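Local coordinates for protein aminoglycoside 3'-phosphotransferase AphA1-IAB (Acinetobacter baumannii, PDB 4GKH) that phosphorylates kanamycin and related aminoglycosides at the 3'-hydroxyl, making the bacterium resistant to these antibiotics, at residues D225-N235 and D258-D269. Residues are numbered along the deposited sequence; the frame is centred on the assembly and turned at random.
With KAN (kanamycin a), chain M.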
loop_
_atom_site.group_PDB
_atom_site.type_symbol
_atom_site.label_atom_id
_atom_site.label_comp_id
_atom_site.label_asym_id
_atom_site.label_seq_id
_atom_site.Cartn_x
_atom_site.Cartn_y
_atom_site.Cartn_z
ATOM N N ASP A 225 -10.759 -8.781 -2.939
ATOM C CA ASP A 225 -11.784 -8.114 -3.755
ATOM C C ASP A 225 -11.174 -6.840 -4.357
ATOM O O ASP A 225 -10.361 -6.190 -3.707
ATOM C CB ASP A 225 -13.015 -7.771 -2.901
ATOM C CG ASP A 225 -14.151 -7.204 -3.727
ATOM O OD1 ASP A 225 -14.165 -5.973 -3.948
ATOM O OD2 ASP A 225 -15.018 -7.989 -4.164
ATOM N N ARG A 226 -11.572 -6.467 -5.579
ATOM C CA ARG A 226 -10.989 -5.266 -6.206
ATOM C C ARG A 226 -11.227 -3.985 -5.386
ATOM O O ARG A 226 -10.454 -3.035 -5.470
ATOM C CB ARG A 226 -11.459 -5.098 -7.664
ATOM C CG ARG A 226 -12.942 -4.846 -7.853
ATOM C CD ARG A 226 -13.325 -4.728 -9.347
ATOM N NE ARG A 226 -13.442 -6.022 -10.013
ATOM C CZ ARG A 226 -12.691 -6.425 -11.039
ATOM N NH1 ARG A 226 -11.752 -5.641 -11.545
ATOM N NH2 ARG A 226 -12.880 -7.625 -11.569
ATOM N N TYR A 227 -12.278 -3.962 -4.570
ATOM C CA TYR A 227 -12.547 -2.779 -3.741
ATOM C C TYR A 227 -11.537 -2.564 -2.599
ATOM O O TYR A 227 -11.522 -1.507 -1.965
ATOM C CB TYR A 227 -13.990 -2.792 -3.212
ATOM C CG TYR A 227 -15.004 -2.289 -4.220
ATOM C CD1 TYR A 227 -15.364 -3.062 -5.322
ATOM C CD2 TYR A 227 -15.614 -1.045 -4.061
ATOM C CE1 TYR A 227 -16.286 -2.604 -6.256
ATOM C CE2 TYR A 227 -16.540 -0.580 -4.984
ATOM C CZ TYR A 227 -16.877 -1.366 -6.077
ATOM O OH TYR A 227 -17.807 -0.901 -6.985
ATOM N N GLN A 228 -10.686 -3.551 -2.330
ATOM C CA GLN A 228 -9.597 -3.328 -1.378
ATOM C C GLN A 228 -8.717 -2.170 -1.833
ATOM O O GLN A 228 -8.275 -1.357 -1.026
ATOM C CB GLN A 228 -8.722 -4.580 -1.221
ATOM C CG GLN A 228 -7.419 -4.312 -0.433
ATOM C CD GLN A 228 -7.684 -3.850 0.998
ATOM O OE1 GLN A 228 -8.742 -4.128 1.561
ATOM N NE2 GLN A 228 -6.718 -3.135 1.591
ATOM N N ASP A 229 -8.461 -2.095 -3.133
ATOM C CA ASP A 229 -7.602 -1.040 -3.667
ATOM C C ASP A 229 -8.411 0.203 -3.992
ATOM O O ASP A 229 -7.974 1.324 -3.728
ATOM C CB ASP A 229 -6.840 -1.534 -4.914
ATOM C CG ASP A 229 -5.756 -2.589 -4.564
ATOM O OD1 ASP A 229 -5.273 -2.598 -3.398
ATOM O OD2 ASP A 229 -5.398 -3.393 -5.460
ATOM N N LEU A 230 -9.587 -0.002 -4.571
ATOM C CA LEU A 230 -10.435 1.116 -4.935
ATOM C C LEU A 230 -10.805 1.938 -3.699
ATOM O O LEU A 230 -10.809 3.165 -3.761
ATOM C CB LEU A 230 -11.693 0.631 -5.645
ATOM C CG LEU A 230 -11.533 0.091 -7.066
ATOM C CD1 LEU A 230 -12.766 -0.724 -7.426
ATOM C CD2 LEU A 230 -11.320 1.245 -8.063
ATOM N N ALA A 231 -11.085 1.273 -2.577
ATOM C CA ALA A 231 -11.578 1.985 -1.387
ATOM C C ALA A 231 -10.524 2.913 -0.814
ATOM O O ALA A 231 -10.800 4.068 -0.462
ATOM C CB ALA A 231 -12.047 0.998 -0.305
ATOM N N ILE A 232 -9.308 2.399 -0.705
ATOM C CA ILE A 232 -8.244 3.157 -0.080
ATOM C C ILE A 232 -7.864 4.372 -0.912
ATOM O O ILE A 232 -7.649 5.452 -0.370
ATOM C CB ILE A 232 -7.032 2.251 0.225
ATOM C CG1 ILE A 232 -7.436 1.234 1.303
ATOM C CG2 ILE A 232 -5.825 3.077 0.658
ATOM C CD1 ILE A 232 -6.274 0.381 1.844
ATOM N N LEU A 233 -7.804 4.207 -2.233
ATOM C CA LEU A 233 -7.457 5.343 -3.083
ATOM C C LEU A 233 -8.597 6.363 -3.073
ATOM O O LEU A 233 -8.372 7.579 -3.042
ATOM C CB LEU A 233 -7.159 4.872 -4.516
ATOM C CG LEU A 233 -6.729 5.993 -5.476
ATOM C CD1 LEU A 233 -5.533 6.751 -4.905
ATOM C CD2 LEU A 233 -6.393 5.426 -6.860
ATOM N N TRP A 234 -9.831 5.864 -3.132
ATOM C CA TRP A 234 -11.018 6.728 -3.098
ATOM C C TRP A 234 -11.038 7.565 -1.806
ATOM O O TRP A 234 -11.383 8.758 -1.800
ATOM C CB TRP A 234 -12.289 5.866 -3.217
ATOM C CG TRP A 234 -13.577 6.622 -3.235
ATOM C CD1 TRP A 234 -14.223 7.119 -4.334
ATOM C CD2 TRP A 234 -14.403 6.937 -2.109
ATOM N NE1 TRP A 234 -15.384 7.746 -3.955
ATOM C CE2 TRP A 234 -15.518 7.651 -2.596
ATOM C CE3 TRP A 234 -14.297 6.707 -0.737
ATOM C CZ2 TRP A 234 -16.530 8.126 -1.757
ATOM C CZ3 TRP A 234 -15.308 7.187 0.102
ATOM C CH2 TRP A 234 -16.405 7.882 -0.414
ATOM N N ASN A 235 -10.645 6.933 -0.708
ATOM C CA ASN A 235 -10.576 7.631 0.576
ATOM C C ASN A 235 -9.547 8.775 0.509
ATOM O O ASN A 235 -9.842 9.907 0.912
ATOM C CB ASN A 235 -10.239 6.644 1.711
ATOM C CG ASN A 235 -10.479 7.240 3.091
ATOM O OD1 ASN A 235 -11.440 7.974 3.301
ATOM N ND2 ASN A 235 -9.608 6.927 4.034
ATOM N N ASP A 258 -20.192 0.125 -5.762
ATOM C CA ASP A 258 -20.893 -0.723 -4.810
ATOM C C ASP A 258 -20.597 -0.131 -3.439
ATOM O O ASP A 258 -19.536 -0.370 -2.875
ATOM C CB ASP A 258 -20.353 -2.152 -4.914
ATOM C CG ASP A 258 -21.066 -3.140 -3.990
ATOM O OD1 ASP A 258 -21.553 -2.751 -2.908
ATOM O OD2 ASP A 258 -21.137 -4.331 -4.356
HETATM N N MSE A 259 -21.538 0.646 -2.914
HETATM C CA MSE A 259 -21.313 1.387 -1.680
HETATM C C MSE A 259 -21.050 0.460 -0.482
HETATM O O MSE A 259 -20.264 0.793 0.405
HETATM C CB MSE A 259 -22.492 2.319 -1.398
HETATM C CG MSE A 259 -22.724 3.372 -2.480
HETATM SE SE MSE A 259 -21.086 4.293 -2.949
HETATM C CE MSE A 259 -20.773 5.251 -1.287
ATOM N N ASN A 260 -21.704 -0.700 -0.465
ATOM C CA ASN A 260 -21.482 -1.676 0.596
ATOM C C ASN A 260 -20.050 -2.199 0.612
ATOM O O ASN A 260 -19.433 -2.314 1.675
ATOM C CB ASN A 260 -22.465 -2.839 0.484
ATOM C CG ASN A 260 -22.302 -3.849 1.603
ATOM O OD1 ASN A 260 -22.683 -3.591 2.746
ATOM N ND2 ASN A 260 -21.735 -5.009 1.280
ATOM N N LYS A 261 -19.513 -2.515 -0.563
ATOM C CA LYS A 261 -18.146 -3.008 -0.629
ATOM C C LYS A 261 -17.162 -1.886 -0.352
ATOM O O LYS A 261 -16.118 -2.098 0.257
ATOM C CB LYS A 261 -17.844 -3.670 -1.984
ATOM C CG LYS A 261 -18.553 -5.001 -2.184
ATOM C CD LYS A 261 -17.734 -5.953 -3.064
ATOM C CE LYS A 261 -17.773 -5.599 -4.515
ATOM N NZ LYS A 261 -17.270 -6.746 -5.316
ATOM N N LEU A 262 -17.510 -0.680 -0.784
ATOM C CA LEU A 262 -16.663 0.469 -0.500
ATOM C C LEU A 262 -16.551 0.662 1.025
ATOM O O LEU A 262 -15.448 0.749 1.588
ATOM C CB LEU A 262 -17.269 1.720 -1.151
ATOM C CG LEU A 262 -16.509 3.044 -1.058
ATOM C CD1 LEU A 262 -15.100 2.879 -1.547
ATOM C CD2 LEU A 262 -17.229 4.128 -1.870
ATOM N N GLN A 263 -17.700 0.699 1.680
ATOM C CA GLN A 263 -17.754 0.957 3.115
ATOM C C GLN A 263 -17.052 -0.158 3.876
ATOM O O GLN A 263 -16.270 0.101 4.803
ATOM C CB GLN A 263 -19.210 1.064 3.565
ATOM C CG GLN A 263 -19.380 1.242 5.056
ATOM C CD GLN A 263 -19.224 2.682 5.498
ATOM O OE1 GLN A 263 -18.488 3.462 4.888
ATOM N NE2 GLN A 263 -19.930 3.048 6.565
ATOM N N PHE A 264 -17.314 -1.401 3.486
ATOM C CA PHE A 264 -16.617 -2.505 4.127
ATOM C C PHE A 264 -15.096 -2.344 4.113
ATOM O O PHE A 264 -14.442 -2.500 5.144
ATOM C CB PHE A 264 -17.010 -3.882 3.571
ATOM C CG PHE A 264 -16.171 -4.994 4.143
ATOM C CD1 PHE A 264 -16.485 -5.539 5.379
ATOM C CD2 PHE A 264 -15.027 -5.436 3.477
ATOM C CE1 PHE A 264 -15.703 -6.553 5.928
ATOM C CE2 PHE A 264 -14.231 -6.435 4.031
ATOM C CZ PHE A 264 -14.576 -6.990 5.258
ATOM N N HIS A 265 -14.523 -2.035 2.958
ATOM C CA HIS A 265 -13.077 -1.973 2.855
ATOM C C HIS A 265 -12.466 -0.765 3.554
ATOM O O HIS A 265 -11.350 -0.844 4.075
ATOM C CB HIS A 265 -12.617 -2.088 1.392
ATOM C CG HIS A 265 -12.788 -3.466 0.828
ATOM N ND1 HIS A 265 -13.943 -3.872 0.188
ATOM C CD2 HIS A 265 -11.979 -4.552 0.870
ATOM C CE1 HIS A 265 -13.820 -5.139 -0.171
ATOM N NE2 HIS A 265 -12.638 -5.575 0.231
ATOM N N LEU A 266 -13.206 0.340 3.582
ATOM C CA LEU A 266 -12.807 1.518 4.356
ATOM C C LEU A 266 -12.763 1.166 5.842
ATOM O O LEU A 266 -11.832 1.526 6.563
ATOM C CB LEU A 266 -13.812 2.644 4.146
ATOM C CG LEU A 266 -13.773 3.281 2.756
ATOM C CD1 LEU A 266 -14.933 4.247 2.578
ATOM C CD2 LEU A 266 -12.448 3.981 2.584
HETATM N N MSE A 267 -13.788 0.470 6.300
HETATM C CA MSE A 267 -13.833 0.104 7.704
HETATM C C MSE A 267 -12.715 -0.890 8.037
HETATM O O MSE A 267 -12.074 -0.796 9.082
HETATM C CB MSE A 267 -15.216 -0.431 8.071
HETATM C CG MSE A 267 -16.314 0.634 8.009
HETATM SE SE MSE A 267 -18.017 -0.047 8.573
HETATM C CE MSE A 267 -17.806 0.244 10.470
ATOM N N LEU A 268 -12.441 -1.814 7.128
ATOM C CA LEU A 268 -11.388 -2.802 7.395
ATOM C C LEU A 268 -10.029 -2.132 7.525
ATOM O O LEU A 268 -9.212 -2.508 8.370
ATOM C CB LEU A 268 -11.362 -3.877 6.307
ATOM C CG LEU A 268 -10.373 -5.043 6.450
ATOM C CD1 LEU A 268 -10.684 -5.871 7.691
ATOM C CD2 LEU A 268 -10.440 -5.912 5.202
ATOM N N ASP A 269 -9.797 -1.104 6.720
ATOM C CA ASP A 269 -8.501 -0.427 6.757
ATOM C C ASP A 269 -8.271 0.353 8.053
ATOM O O ASP A 269 -7.122 0.676 8.373
ATOM C CB ASP A 269 -8.273 0.464 5.517
ATOM C CG ASP A 269 -6.790 0.753 5.260
ATOM O OD1 ASP A 269 -5.977 -0.187 5.291
ATOM O OD2 ASP A 269 -6.425 1.923 5.012
HETATM C C1 KAN M . -2.137 4.842 7.341
HETATM C C2 KAN M . -1.177 4.555 6.208
HETATM C C3 KAN M . -0.867 3.077 6.065
HETATM C C4 KAN M . -0.261 2.588 7.380
HETATM C C5 KAN M . -1.275 2.818 8.485
HETATM C C6 KAN M . -0.584 2.333 9.758
HETATM C C7 KAN M . -7.371 5.472 7.732
HETATM C C8 KAN M . -6.310 6.538 7.630
HETATM C C9 KAN M . -5.087 5.921 6.914
HETATM C C10 KAN M . -4.505 4.742 7.723
HETATM C C11 KAN M . -5.615 3.664 7.782
HETATM C C12 KAN M . -6.833 4.248 8.490
HETATM C C13 KAN M . -6.342 8.943 7.115
HETATM C C14 KAN M . -7.545 9.875 6.957
HETATM C C15 KAN M . -8.143 9.895 5.569
HETATM C C16 KAN M . -7.069 10.325 4.593
HETATM C C17 KAN M . -5.942 9.305 4.700
HETATM C C18 KAN M . -4.845 9.495 3.627
HETATM N N1 KAN M . -1.485 2.502 10.903
HETATM N N2 KAN M . -5.114 2.511 8.551
HETATM N N3 KAN M . -8.499 6.102 8.455
HETATM N N4 KAN M . -9.245 10.863 5.510
HETATM O O5 KAN M . -1.572 4.236 8.559
HETATM O O6 KAN M . -1.751 5.052 4.986
HETATM O O7 KAN M . 0.072 2.927 4.991
HETATM O O8 KAN M . 0.016 1.183 7.310
HETATM O O9 KAN M . -3.366 4.170 7.048
HETATM O O10 KAN M . -4.102 6.938 6.599
HETATM O O11 KAN M . -6.910 7.649 6.919
HETATM O O12 KAN M . -5.406 9.280 6.060
HETATM O O13 KAN M . -8.483 9.480 7.964
HETATM O O14 KAN M . -7.621 10.295 3.283
HETATM O O15 KAN M . -3.917 8.376 3.689
HETATM O O HOH W 1 -11.294 -8.101 0.058
HETATM O O HOH W 2 -9.225 -2.751 3.837
HETATM O O HOH W 3 -6.725 -2.733 4.536
#
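Ala-231 packs its CB against CB of His-265, 3.6 Å away, where helices 227-235 and 259-269 cross at -75°. The axes of the two segments come within 8.4 Å, consistent with the small methyl at the crossing. Leu-262 fills the next position with both branches. Its CD1 lies on Ala-231, while CD2 sits over the centre of the six-membered ring of Trp-234, 3.8 Å from the centroid, a CH-pi contact. Leu-266 divides its methyls likewise: CD1 meets CZ3 of Trp-234, and CD2 meets CB of Asn-235.

The Tyr-227 ring is held between Leu-230 CD1 on one face and Lys-261 CB on the other. Its OH accepts a hydrogen bond from Asp-258 N, 2.9 Å long and nearly straight at 163°. Asp-258 also N-caps helix 259-269, its OD1 accepting from Lys-261 N.

The His-265 ring has the backbone of Tyr-227 and Gln-228 over one face and Phe-264 CD2 over the other. With CG beside the backbone N (chi1 -72°), His-265 ND1 donates to Lys-261 O at 2.8 Å, which fixes the ring's rotation. A water links NE2 to Asp-225 N. At the edge, Lys-261 NZ forms a salt bridge with Asp-225 OD2 on its syn lone pair, 2.8 Å; OD2 also accepts from Asp-192 N. Asp-225 OD1 caps Tyr-227 N.

Towards the substrate, Gln-228 NE2 hydrogen-bonds to Gly-198 O and, through a water, reaches Asp-269 OD1. The CD1 of Ile-232 touches the Asp-269 carboxylate. Asp-269 O accepts from kanamycin N2 at 2.7 Å, and Asn-235 ND2 hydrogen-bonds to OD1 of Asp-168, another pocket residue. This crossed helix pair belongs to the mainly helical C-terminal lobe of the kinase-like aminoglycoside phosphotransferase fold, and one end of it forms part of the kanamycin pocket.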